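Local coordinates for RsfP (Uncultured bacterium, PDB 4GLJ), which probably catalyses the phosphate-dependent cleavage of methylthioadenosine, as a methylthioadenosine phosphorylase, and binds the dye rhodamine B, at residues Val36-Pro41 / Asp47-Gly52; Asp156-Ala161 / Ile253-Ala258; Gln178-Ala183 / Asp194-Thr199; Pro142-Val147 / Pro265-His270. All coordinates share one frame; numbering follows the deposited sequence.

Interaction 3 is the contact at the ligand site: it holds pocket residues for both nearby rhodamine B molecules and also lies against the second subunit. Interaction 1 sits on the other side of the chain's centre, about 30 Å from it centre to centre, although both reach the same mixed sheet. Interactions 2 and 4 share helix 145-157. Interaction 4 meets the start of that helix and interaction 2 its end, with centres about 19 Å apart. Each pairs it with the C-terminal part of the fold: helix 237-263 in interaction 2, and the loop after it in interaction 4. The nearest atoms of interactions 3 and 4 are about 8 Å apart.

Interaction 1. Residues Val36-Pro41 / Asp47-Gly52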
# COMPACT_ATOMS: atom_id res chain seq x y z
N VAL A 36 -29.01 -19.51 -1.29
CA VAL A 36 -28.19 -20.57 -0.73
C VAL A 36 -27.14 -19.93 0.18
O VAL A 36 -26.54 -18.89 -0.17
CB VAL A 36 -27.57 -21.50 -1.81
CG1 VAL A 36 -28.69 -22.24 -2.57
CG2 VAL A 36 -26.71 -20.72 -2.77
N LYS A 37 -26.99 -20.50 1.38
CA LYS A 37 -25.94 -20.10 2.30
C LYS A 37 -24.82 -21.08 2.04
O LYS A 37 -25.02 -22.27 2.08
CB LYS A 37 -26.40 -20.19 3.77
CG LYS A 37 -25.54 -19.35 4.73
CD LYS A 37 -25.97 -19.54 6.19
CE LYS A 37 -27.06 -18.54 6.61
NZ LYS A 37 -26.68 -17.17 6.11
N ILE A 38 -23.66 -20.57 1.67
CA ILE A 38 -22.52 -21.42 1.34
C ILE A 38 -21.47 -21.17 2.43
O ILE A 38 -21.16 -20.02 2.72
CB ILE A 38 -22.00 -21.07 -0.07
CG1 ILE A 38 -23.07 -21.42 -1.10
CG2 ILE A 38 -20.69 -21.79 -0.33
CD1 ILE A 38 -22.82 -20.92 -2.50
N GLU A 39 -20.97 -22.23 3.07
CA GLU A 39 -19.84 -22.10 3.98
C GLU A 39 -18.56 -22.17 3.16
O GLU A 39 -18.53 -22.85 2.11
CB GLU A 39 -19.85 -23.21 5.01
CG GLU A 39 -21.17 -23.39 5.79
CD GLU A 39 -21.32 -22.42 6.98
OE1 GLU A 39 -20.97 -21.21 6.84
OE2 GLU A 39 -21.79 -22.88 8.06
N THR A 40 -17.56 -21.36 3.49
CA THR A 40 -16.30 -21.51 2.80
C THR A 40 -15.17 -21.57 3.83
O THR A 40 -15.37 -21.20 5.02
CB THR A 40 -15.98 -20.41 1.77
OG1 THR A 40 -15.38 -19.30 2.45
CG2 THR A 40 -17.21 -19.96 0.87
N PRO A 41 -13.98 -22.03 3.39
CA PRO A 41 -12.83 -21.97 4.30
C PRO A 41 -12.42 -20.53 4.66
O PRO A 41 -11.60 -20.36 5.58
CB PRO A 41 -11.72 -22.69 3.50
CG PRO A 41 -12.46 -23.57 2.53
CD PRO A 41 -13.64 -22.74 2.13
N ASP A 47 -23.39 -12.12 1.48
CA ASP A 47 -24.80 -12.38 1.77
C ASP A 47 -25.09 -13.76 1.19
O ASP A 47 -24.24 -14.30 0.45
CB ASP A 47 -25.60 -11.31 1.01
CG ASP A 47 -27.08 -11.31 1.32
OD1 ASP A 47 -27.55 -11.96 2.30
OD2 ASP A 47 -27.80 -10.64 0.51
N ASP A 48 -26.26 -14.33 1.48
CA ASP A 48 -26.71 -15.54 0.79
C ASP A 48 -26.69 -15.28 -0.72
O ASP A 48 -27.03 -14.20 -1.16
CB ASP A 48 -28.14 -15.88 1.22
CG ASP A 48 -28.23 -16.31 2.68
OD1 ASP A 48 -27.19 -16.60 3.32
OD2 ASP A 48 -29.35 -16.36 3.19
N ILE A 49 -26.17 -16.22 -1.49
CA ILE A 49 -26.21 -16.12 -2.92
C ILE A 49 -27.62 -16.46 -3.44
O ILE A 49 -28.24 -17.47 -3.02
CB ILE A 49 -25.09 -17.00 -3.46
CG1 ILE A 49 -23.75 -16.30 -3.16
CG2 ILE A 49 -25.24 -17.25 -4.97
CD1 ILE A 49 -22.64 -17.30 -3.03
N VAL A 50 -28.16 -15.56 -4.26
CA VAL A 50 -29.48 -15.82 -4.90
C VAL A 50 -29.30 -16.53 -6.27
O VAL A 50 -28.51 -16.10 -7.13
CB VAL A 50 -30.34 -14.55 -5.10
CG1 VAL A 50 -31.67 -14.91 -5.80
CG2 VAL A 50 -30.71 -13.89 -3.78
N LEU A 51 -29.99 -17.64 -6.44
CA LEU A 51 -30.04 -18.37 -7.71
C LEU A 51 -31.41 -18.21 -8.34
O LEU A 51 -32.44 -18.28 -7.68
CB LEU A 51 -29.69 -19.86 -7.55
CG LEU A 51 -28.28 -20.08 -7.00
CD1 LEU A 51 -28.22 -21.44 -6.33
CD2 LEU A 51 -27.27 -20.01 -8.12
N GLY A 52 -31.40 -17.98 -9.65
CA GLY A 52 -32.66 -17.85 -10.35
C GLY A 52 -32.36 -18.02 -11.82
O GLY A 52 -31.18 -18.13 -12.20
O HOH W 1 -23.76 -17.59 1.03
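D48 is the first residue of 47-52 to touch 36-41, and D47 leads into it. The carbonyl O of D47 takes a weak bond from a water. The same water donates to V36 O and accepts from I38 N at 3.0 Å, so it bridges the chains where their direct pairing stops.

D48 forms the salt bridge of the contact. Its OD1 uses the syn lone pair, on the side of OD2, to meet K37 NZ at 2.9 Å. K37 sends CG anti to its backbone N (chi1 -161°), then bends at chi3 and chi4. The chain curls round D48 OD1, and K37 CG passes 3.5 Å from that oxygen. This pair lies toward solvent.

I49 pairs with V36. V36 N donates to I49 O at 2.8 Å, and the return bond from I49 N to V36 O is weak. On the apolar face, I49 CB lies near V36 CG2. I49 CD1 reaches out to I38 CD1 at 3.7 Å. I49 also packs on A84 of helix 78-87, and I38 on L88.

L51 closes the row. Its CD1 sits 3.9 Å from V36 CG1 and the same distance from V36 CG2, so one methyl fills the fork of the valine. The two side chains cross at about a right angle. L51 also rests on A60 of strand 57-63.

The arrangement is the loop end of a beta hairpin: V36-I49 is the last antiparallel hydrogen-bonded pair before the loop 37-48, and strands 33-36 and 49-54 belong to the mixed sheet of this phosphorylase-superfamily fold.

Interaction 2. Residues Asp156-Ala161 / Ile253-Ala258; sequences DNADIA and IKQAVA
A water held between N157 and Q255 is the polar centre of this contact. It donates to Q255 OE1 at 2.6 Å and to Q255 O at 2.8 Å. It accepts from N157 ND2 at 3.1 Å. Both of its protons are therefore spent on Q255, and the asparagine amide supplies the third bond. The two amides do not meet directly.

Q255 bends to make this possible. Its chain turns at chi2 (-55°), which folds the amide back so that OE1 and the residue's own carbonyl O can hold one water together.

The bent chain also makes the apolar contact. Q255 CG lies 3.7 Å from A158 N and 4.0 Å from A158 CB. At the amide end, Q255 OE1 comes to 3.7 Å from N157 CB. The aliphatic part of the glutamine thus covers the backbone between N157 and A158. The segment 156-161 is leaving its helix here: D159 has a positive phi of 49°, and its N makes a weak bond back to D156 O.

Further along, I160 packs on N248 and Q251 of helix 237-263. On the buried side, A256 packs on L151 and A154 of helix 145-157. An alanine in place of Q255 would probably leave the water with one partner fewer and open a gap beside A158.

The contact is small and lies at the surface. It joins the end of helix 145-157 to helix 237-263 through methylene packing and a shared water, without a charged pair, so its polar part depends on that solvent molecule.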
# COMPACT_ATOMS: atom_id res chain seq x y z
N ASP A 156 -25.31 -2.68 -26.30
CA ASP A 156 -25.97 -2.20 -27.49
C ASP A 156 -27.31 -2.87 -27.62
O ASP A 156 -28.25 -2.24 -28.07
CB ASP A 156 -25.14 -2.47 -28.76
CG ASP A 156 -23.91 -1.59 -28.87
OD1 ASP A 156 -23.92 -0.42 -28.42
OD2 ASP A 156 -22.89 -2.06 -29.45
N ASN A 157 -27.37 -4.15 -27.27
CA ASN A 157 -28.62 -4.95 -27.36
C ASN A 157 -29.70 -4.49 -26.38
O ASN A 157 -30.89 -4.69 -26.59
CB ASN A 157 -28.33 -6.45 -27.15
CG ASN A 157 -27.67 -7.10 -28.35
OD1 ASN A 157 -27.46 -6.48 -29.37
ND2 ASN A 157 -27.35 -8.37 -28.22
N ALA A 158 -29.30 -3.82 -25.33
CA ALA A 158 -30.21 -3.40 -24.27
C ALA A 158 -30.92 -2.10 -24.66
O ALA A 158 -31.88 -1.69 -24.00
CB ALA A 158 -29.41 -3.21 -23.00
N ASP A 159 -30.40 -1.42 -25.69
CA ASP A 159 -30.98 -0.13 -26.14
C ASP A 159 -31.22 0.90 -25.00
O ASP A 159 -32.36 1.39 -24.80
CB ASP A 159 -32.26 -0.36 -26.96
CG ASP A 159 -32.66 0.86 -27.81
OD1 ASP A 159 -31.90 1.86 -27.93
OD2 ASP A 159 -33.75 0.82 -28.39
N ILE A 160 -30.16 1.23 -24.27
CA ILE A 160 -30.21 2.15 -23.13
C ILE A 160 -30.46 3.59 -23.63
O ILE A 160 -29.88 4.00 -24.63
CB ILE A 160 -28.92 2.04 -22.30
CG1 ILE A 160 -28.71 0.57 -21.84
CG2 ILE A 160 -28.94 3.01 -21.11
CD1 ILE A 160 -29.76 0.02 -20.89
N ALA A 161 -31.37 4.32 -22.98
CA ALA A 161 -31.78 5.66 -23.43
C ALA A 161 -30.76 6.74 -23.02
O ALA A 161 -30.47 7.64 -23.78
CB ALA A 161 -33.15 5.99 -22.88
N ILE A 253 -27.21 -6.59 -18.09
CA ILE A 253 -27.01 -7.93 -17.54
C ILE A 253 -27.96 -8.94 -18.22
O ILE A 253 -27.52 -10.05 -18.61
CB ILE A 253 -27.27 -7.89 -15.99
CG1 ILE A 253 -26.09 -7.23 -15.24
CG2 ILE A 253 -27.60 -9.24 -15.37
CD1 ILE A 253 -26.58 -6.77 -13.85
N LYS A 254 -29.24 -8.59 -18.34
CA LYS A 254 -30.19 -9.50 -19.06
C LYS A 254 -29.62 -9.92 -20.43
O LYS A 254 -29.50 -11.11 -20.73
CB LYS A 254 -31.61 -8.88 -19.17
CG LYS A 254 -32.41 -9.22 -17.95
CD LYS A 254 -33.83 -8.64 -17.88
CE LYS A 254 -33.80 -7.28 -17.21
NZ LYS A 254 -35.09 -6.97 -16.54
N GLN A 255 -29.21 -8.94 -21.21
CA GLN A 255 -28.62 -9.19 -22.52
C GLN A 255 -27.30 -9.96 -22.48
O GLN A 255 -27.08 -10.84 -23.32
CB GLN A 255 -28.43 -7.87 -23.27
CG GLN A 255 -29.71 -7.10 -23.62
CD GLN A 255 -30.73 -7.91 -24.41
OE1 GLN A 255 -30.41 -8.78 -25.21
NE2 GLN A 255 -31.98 -7.65 -24.14
N ALA A 256 -26.45 -9.67 -21.47
CA ALA A 256 -25.16 -10.30 -21.35
C ALA A 256 -25.27 -11.76 -20.93
O ALA A 256 -24.57 -12.60 -21.48
CB ALA A 256 -24.26 -9.53 -20.32
N VAL A 257 -26.19 -12.06 -20.01
CA VAL A 257 -26.39 -13.43 -19.61
C VAL A 257 -26.81 -14.27 -20.86
O VAL A 257 -26.28 -15.36 -21.14
CB VAL A 257 -27.45 -13.54 -18.48
CG1 VAL A 257 -27.83 -14.99 -18.28
CG2 VAL A 257 -26.96 -12.93 -17.15
N ALA A 258 -27.70 -13.69 -21.66
CA ALA A 258 -28.14 -14.37 -22.88
C ALA A 258 -26.95 -14.71 -23.79
O ALA A 258 -26.83 -15.84 -24.24
CB ALA A 258 -29.22 -13.57 -23.61
O HOH W 2 -28.23 -9.98 -25.77

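Interaction 3. Residues Gln178-Ala183 / Asp194-Thr199. With RHB (N-[9-(2-carboxyphenyl)-6-(diethylamino)-3H-xanthen-3-ylidene]-N-ethylethanaminium), chain C; RHB (N-[9-(2-carboxyphenyl)-6-(diethylamino)-3H-xanthen-3-ylidene]-N-ethylethanaminium), chain B.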
# COMPACT_ATOMS: atom_id res chain seq x y z
N GLN A 178 -12.71 6.73 1.94
CA GLN A 178 -12.93 8.15 1.59
C GLN A 178 -12.74 8.35 0.14
O GLN A 178 -11.97 7.60 -0.46
CB GLN A 178 -11.99 9.08 2.40
CG GLN A 178 -12.19 8.89 3.92
CD GLN A 178 -11.25 7.81 4.47
OE1 GLN A 178 -10.40 7.26 3.72
NE2 GLN A 178 -11.36 7.51 5.74
N PHE A 179 -13.41 9.33 -0.46
CA PHE A 179 -13.10 9.65 -1.86
C PHE A 179 -11.76 10.36 -1.94
O PHE A 179 -11.23 10.81 -0.94
CB PHE A 179 -14.24 10.44 -2.52
CG PHE A 179 -15.56 9.69 -2.54
CD1 PHE A 179 -15.69 8.49 -3.26
CD2 PHE A 179 -16.67 10.16 -1.81
CE1 PHE A 179 -16.92 7.81 -3.29
CE2 PHE A 179 -17.89 9.47 -1.83
CZ PHE A 179 -18.03 8.32 -2.59
N SER A 180 -11.18 10.36 -3.12
CA SER A 180 -9.78 10.75 -3.38
C SER A 180 -9.59 12.21 -3.15
O SER A 180 -10.52 13.03 -3.42
CB SER A 180 -9.46 10.47 -4.85
OG SER A 180 -9.45 9.06 -5.05
N THR A 181 -8.38 12.59 -2.73
CA THR A 181 -8.05 14.02 -2.73
C THR A 181 -7.89 14.48 -4.20
O THR A 181 -7.71 13.63 -5.07
CB THR A 181 -6.70 14.30 -1.97
OG1 THR A 181 -5.63 13.80 -2.80
CG2 THR A 181 -6.64 13.63 -0.56
N ARG A 182 -7.89 15.80 -4.46
CA ARG A 182 -7.67 16.28 -5.83
C ARG A 182 -6.33 15.90 -6.32
O ARG A 182 -6.17 15.60 -7.51
CB ARG A 182 -7.84 17.80 -6.00
CG ARG A 182 -9.24 18.23 -5.67
CD ARG A 182 -9.41 19.70 -5.96
NE ARG A 182 -10.47 20.29 -5.15
CZ ARG A 182 -11.75 20.05 -5.40
NH1 ARG A 182 -12.08 19.28 -6.44
NH2 ARG A 182 -12.72 20.62 -4.68
N ALA A 183 -5.30 15.96 -5.46
CA ALA A 183 -3.94 15.57 -5.89
C ALA A 183 -3.86 14.09 -6.25
O ALA A 183 -3.13 13.72 -7.18
CB ALA A 183 -2.86 15.91 -4.82
N ASP A 194 -8.76 5.80 -16.08
CA ASP A 194 -9.94 6.44 -16.68
C ASP A 194 -11.13 6.51 -15.71
O ASP A 194 -11.93 7.43 -15.79
CB ASP A 194 -10.34 5.62 -17.92
CG ASP A 194 -9.24 5.65 -18.99
OD1 ASP A 194 -8.71 4.57 -19.36
OD2 ASP A 194 -8.88 6.79 -19.43
N ILE A 195 -11.23 5.51 -14.85
CA ILE A 195 -12.28 5.39 -13.86
C ILE A 195 -11.64 4.86 -12.54
O ILE A 195 -10.59 4.22 -12.58
CB ILE A 195 -13.41 4.46 -14.33
CG1 ILE A 195 -12.89 3.03 -14.60
CG2 ILE A 195 -14.10 5.09 -15.57
CD1 ILE A 195 -13.93 1.99 -15.06
N ILE A 196 -12.31 5.14 -11.43
CA ILE A 196 -11.90 4.84 -10.11
C ILE A 196 -12.98 4.13 -9.33
O ILE A 196 -14.15 4.60 -9.24
CB ILE A 196 -11.38 6.12 -9.37
CG1 ILE A 196 -10.96 5.78 -7.90
CG2 ILE A 196 -12.40 7.26 -9.40
CD1 ILE A 196 -9.86 6.72 -7.45
N GLY A 197 -12.61 3.03 -8.70
CA GLY A 197 -13.58 2.34 -7.86
C GLY A 197 -12.84 1.77 -6.63
O GLY A 197 -11.66 2.05 -6.46
N MET A 198 -13.55 1.02 -5.76
CA MET A 198 -12.92 0.56 -4.49
C MET A 198 -13.00 -0.94 -4.34
O MET A 198 -12.57 -1.48 -3.29
CB MET A 198 -13.61 1.25 -3.30
CG MET A 198 -13.50 2.79 -3.37
SD MET A 198 -14.20 3.53 -1.89
CE MET A 198 -13.95 5.24 -2.28
N THR A 199 -13.61 -1.62 -5.33
CA THR A 199 -13.98 -3.04 -5.02
C THR A 199 -13.44 -4.13 -5.99
O THR A 199 -13.39 -5.32 -5.59
CB THR A 199 -15.54 -3.22 -4.99
OG1 THR A 199 -16.07 -2.76 -6.27
CG2 THR A 199 -16.16 -2.44 -3.91
O2 RHB C . -20.21 11.28 -7.43
C26 RHB C . -21.38 11.19 -6.99
C19 RHB C . -21.68 9.96 -6.17
C14 RHB C . -20.61 9.21 -5.73
C15 RHB C . -20.84 8.07 -4.97
C16 RHB C . -22.13 7.65 -4.67
C17 RHB C . -23.21 8.39 -5.12
C18 RHB C . -22.97 9.54 -5.88
C9 RHB C . -19.22 9.65 -5.99
C8 RHB C . -18.86 11.08 -5.88
C13 RHB C . -19.87 11.98 -5.59
C12 RHB C . -19.58 13.33 -5.51
C11 RHB C . -18.28 13.79 -5.71
N1 RHB C . -18.09 15.20 -5.59
C35 RHB C . -18.53 15.68 -4.27
C36 RHB C . -19.86 16.41 -4.35
C22 RHB C . -16.69 15.63 -5.81
C23 RHB C . -16.29 16.69 -4.80
C10 RHB C . -17.25 12.87 -6.00
C7 RHB C . -17.53 11.48 -6.09
O1 RHB C . -16.54 10.53 -6.39
C1 RHB C . -16.83 9.15 -6.48
C2 RHB C . -18.14 8.68 -6.28
C6 RHB C . -15.83 8.20 -6.77
C5 RHB C . -16.22 6.85 -6.84
C4 RHB C . -17.52 6.40 -6.66
C3 RHB C . -18.49 7.34 -6.37
N2 RHB C . -15.28 5.86 -7.05
C24 RHB C . -14.16 6.42 -6.33
C25 RHB C . -13.64 5.33 -5.44
C33 RHB C . -15.66 4.75 -6.17
C34 RHB C . -16.96 4.09 -6.62
O3 RHB C . -22.26 12.06 -7.25
O2 RHB B . -25.13 6.94 0.64
C26 RHB B . -24.75 8.12 0.62
C19 RHB B . -23.55 8.52 -0.18
C14 RHB B . -22.87 7.74 -1.10
C15 RHB B . -21.79 8.30 -1.77
C16 RHB B . -21.36 9.59 -1.54
C17 RHB B . -22.03 10.36 -0.62
C18 RHB B . -23.12 9.82 0.04
C9 RHB B . -23.15 6.32 -1.51
C8 RHB B . -22.02 5.57 -2.12
C13 RHB B . -20.77 6.13 -2.29
C12 RHB B . -19.70 5.43 -2.86
C11 RHB B . -19.87 4.12 -3.24
N1 RHB B . -18.84 3.39 -3.87
C35 RHB B . -18.26 4.37 -4.80
C36 RHB B . -19.44 5.08 -5.46
C22 RHB B . -17.79 2.69 -3.06
C23 RHB B . -18.24 1.26 -2.74
C10 RHB B . -21.14 3.57 -3.09
C7 RHB B . -22.20 4.27 -2.52
O1 RHB B . -23.42 3.67 -2.37
C1 RHB B . -24.52 4.29 -1.84
C2 RHB B . -24.46 5.60 -1.39
C6 RHB B . -25.69 3.56 -1.74
C5 RHB B . -26.84 4.12 -1.20
C4 RHB B . -26.80 5.43 -0.75
C3 RHB B . -25.62 6.17 -0.84
N2 RHB B . -28.01 3.35 -1.15
C24 RHB B . -27.88 2.20 -0.22
C25 RHB B . -28.84 1.11 -0.66
C33 RHB B . -29.18 4.19 -0.82
C34 RHB B . -30.43 3.54 -1.37
O3 RHB B . -25.36 9.02 1.23
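The backbones of F179 and M198 stay apart, with CA atoms 9.5 Å from each other, so the extended run 178-181 meets strand 195-197 and the residues after it through side chains. M198 is extended beyond CG (chi2 -176°), which carries its methyl across. M198 CE lies 3.8 Å from F179 CD1, oblique to the ring, and also approaches Q178 O. S180 OG points at the end of I196, 3.4 Å from its CD1.

Two rhodamine B molecules are modelled here; their ethyl groups overlap, so how they lie together is doubtful. The chain C dye lies over one face of the F179 ring, its O1 3.8 Å above the plane and offset toward the rim. The chain B dye meets the edge, with its C12 3.3 Å from F179 CZ. M198 CE and CG lie beside C25 of the chain C dye, at a doubtfully short distance. An alanine at F179 would probably leave the face of the chain C dye without its aromatic cover and the M198 methyl without its neighbour.

Q178 NE2 bonds to E209 of the second subunit, and T199 OG1 to a phosphate ion. The segments join parts of a beta-alpha-beta unit (169-173, 182-190, 195-197) at a pocket near the subunit interface, consistent with the substrate site of trimeric phosphorylases.

Interaction 4. Residues Pro142-Val147 / Pro265-His270; sequences PLCPEV and PKSIAH
E146 and P265 meet flank to flank, with E146 CB 3.6 Å from P265 CB. E146 then bends at chi2 (-75°), and its CG passes 3.4 Å from K266 O. The methylenes of the glutamate, rather than its carboxylate, thus lie against the loop.

Deeper in, C144 and S267 face each other. Both send the side-chain tip anti to the backbone N (chi1 169° and -178°), which brings C144 SG to 3.2 Å from S267 OG. In this conformer C144 SG also takes a weak bond from V147 N. C144 has a second conformer, for which both approaches are doubtful. S267 OG serves its own segment too: it accepts from A269 N at 3.1 Å, an ST turn.

S267 CB sits over one face of the H270 ring, 3.5 Å above its plane and offset toward the rim. H270 NE2 in turn bonds to R91 O, and P265 O accepts a bond from Y92 OH.

The contact joins the start of helix 145-157, with C144 at its N-cap position, to the loop after helix 237-263, where an ST turn leads into the 3-10 segment 268-270.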
# COMPACT_ATOMS: atom_id res chain seq x y z
N PRO A 142 -6.35 -8.33 -17.08
CA PRO A 142 -6.98 -8.80 -15.87
C PRO A 142 -8.52 -8.99 -15.96
O PRO A 142 -9.09 -9.43 -14.97
CB PRO A 142 -6.69 -7.66 -14.85
CG PRO A 142 -6.69 -6.45 -15.77
CD PRO A 142 -5.88 -6.92 -16.96
N LEU A 143 -9.12 -8.55 -17.08
CA LEU A 143 -10.57 -8.55 -17.33
C LEU A 143 -10.74 -9.27 -18.66
O LEU A 143 -10.17 -8.84 -19.66
CB LEU A 143 -11.04 -7.10 -17.46
CG LEU A 143 -10.84 -6.31 -16.13
CD1 LEU A 143 -10.81 -4.81 -16.27
CD2 LEU A 143 -11.76 -6.84 -15.02
N CYS A 144 -11.44 -10.38 -18.65
CA CYS A 144 -11.48 -11.34 -19.78
C CYS A 144 -12.04 -10.63 -20.98
O CYS A 144 -13.18 -10.18 -20.95
CB CYS A 144 -12.37 -12.58 -19.44
SG CYS A 144 -12.81 -13.71 -20.81
N PRO A 145 -11.25 -10.53 -22.06
CA PRO A 145 -11.76 -9.77 -23.25
C PRO A 145 -12.98 -10.44 -23.93
O PRO A 145 -13.74 -9.73 -24.56
CB PRO A 145 -10.56 -9.83 -24.24
CG PRO A 145 -9.59 -10.81 -23.69
CD PRO A 145 -9.87 -11.01 -22.23
N GLU A 146 -13.13 -11.76 -23.83
CA GLU A 146 -14.30 -12.45 -24.41
C GLU A 146 -15.58 -11.99 -23.68
O GLU A 146 -16.57 -11.72 -24.33
CB GLU A 146 -14.15 -13.98 -24.38
CG GLU A 146 -12.90 -14.49 -25.07
CD GLU A 146 -12.99 -14.45 -26.59
OE1 GLU A 146 -12.26 -15.24 -27.26
OE2 GLU A 146 -13.81 -13.67 -27.14
N VAL A 147 -15.52 -11.86 -22.35
CA VAL A 147 -16.65 -11.33 -21.53
C VAL A 147 -16.82 -9.86 -21.73
O VAL A 147 -17.95 -9.39 -21.91
CB VAL A 147 -16.46 -11.62 -20.01
CG1 VAL A 147 -17.69 -11.25 -19.23
CG2 VAL A 147 -16.23 -13.13 -19.73
N PRO A 265 -17.94 -18.51 -24.58
CA PRO A 265 -16.60 -18.23 -25.06
C PRO A 265 -15.54 -18.92 -24.22
O PRO A 265 -15.72 -19.19 -23.04
CB PRO A 265 -16.49 -16.70 -24.96
CG PRO A 265 -17.47 -16.34 -23.90
CD PRO A 265 -18.63 -17.29 -24.10
N LYS A 266 -14.45 -19.28 -24.88
CA LYS A 266 -13.34 -19.93 -24.22
C LYS A 266 -12.62 -18.77 -23.53
O LYS A 266 -12.50 -17.67 -24.09
CB LYS A 266 -12.46 -20.59 -25.29
CG LYS A 266 -12.21 -22.07 -25.08
CD LYS A 266 -11.69 -22.70 -26.38
CE LYS A 266 -10.41 -23.51 -26.14
NZ LYS A 266 -9.40 -22.70 -25.37
N SER A 267 -12.19 -18.98 -22.30
CA SER A 267 -11.45 -17.95 -21.61
C SER A 267 -10.05 -18.45 -21.21
O SER A 267 -9.90 -19.56 -20.69
CB SER A 267 -12.23 -17.48 -20.36
OG SER A 267 -11.51 -16.42 -19.71
N ILE A 268 -9.04 -17.62 -21.39
CA ILE A 268 -7.75 -17.95 -20.84
C ILE A 268 -7.81 -18.13 -19.31
O ILE A 268 -7.03 -18.89 -18.77
CB ILE A 268 -6.59 -17.03 -21.34
CG1 ILE A 268 -6.77 -15.52 -21.02
CG2 ILE A 268 -6.42 -17.15 -22.87
CD1 ILE A 268 -7.81 -15.03 -20.00
N ALA A 269 -8.81 -17.52 -18.63
CA ALA A 269 -8.92 -17.67 -17.15
C ALA A 269 -9.15 -19.14 -16.77
O ALA A 269 -8.78 -19.56 -15.65
CB ALA A 269 -10.02 -16.78 -16.56
N HIS A 270 -9.75 -19.88 -17.67
CA HIS A 270 -10.18 -21.22 -17.40
C HIS A 270 -9.07 -22.18 -17.12
O HIS A 270 -9.28 -23.18 -16.47
CB HIS A 270 -11.13 -21.70 -18.48
CG HIS A 270 -12.45 -20.98 -18.48
ND1 HIS A 270 -13.18 -20.85 -19.56
CD2 HIS A 270 -13.13 -20.33 -17.47
CE1 HIS A 270 -14.28 -20.17 -19.27
NE2 HIS A 270 -14.24 -19.85 -17.99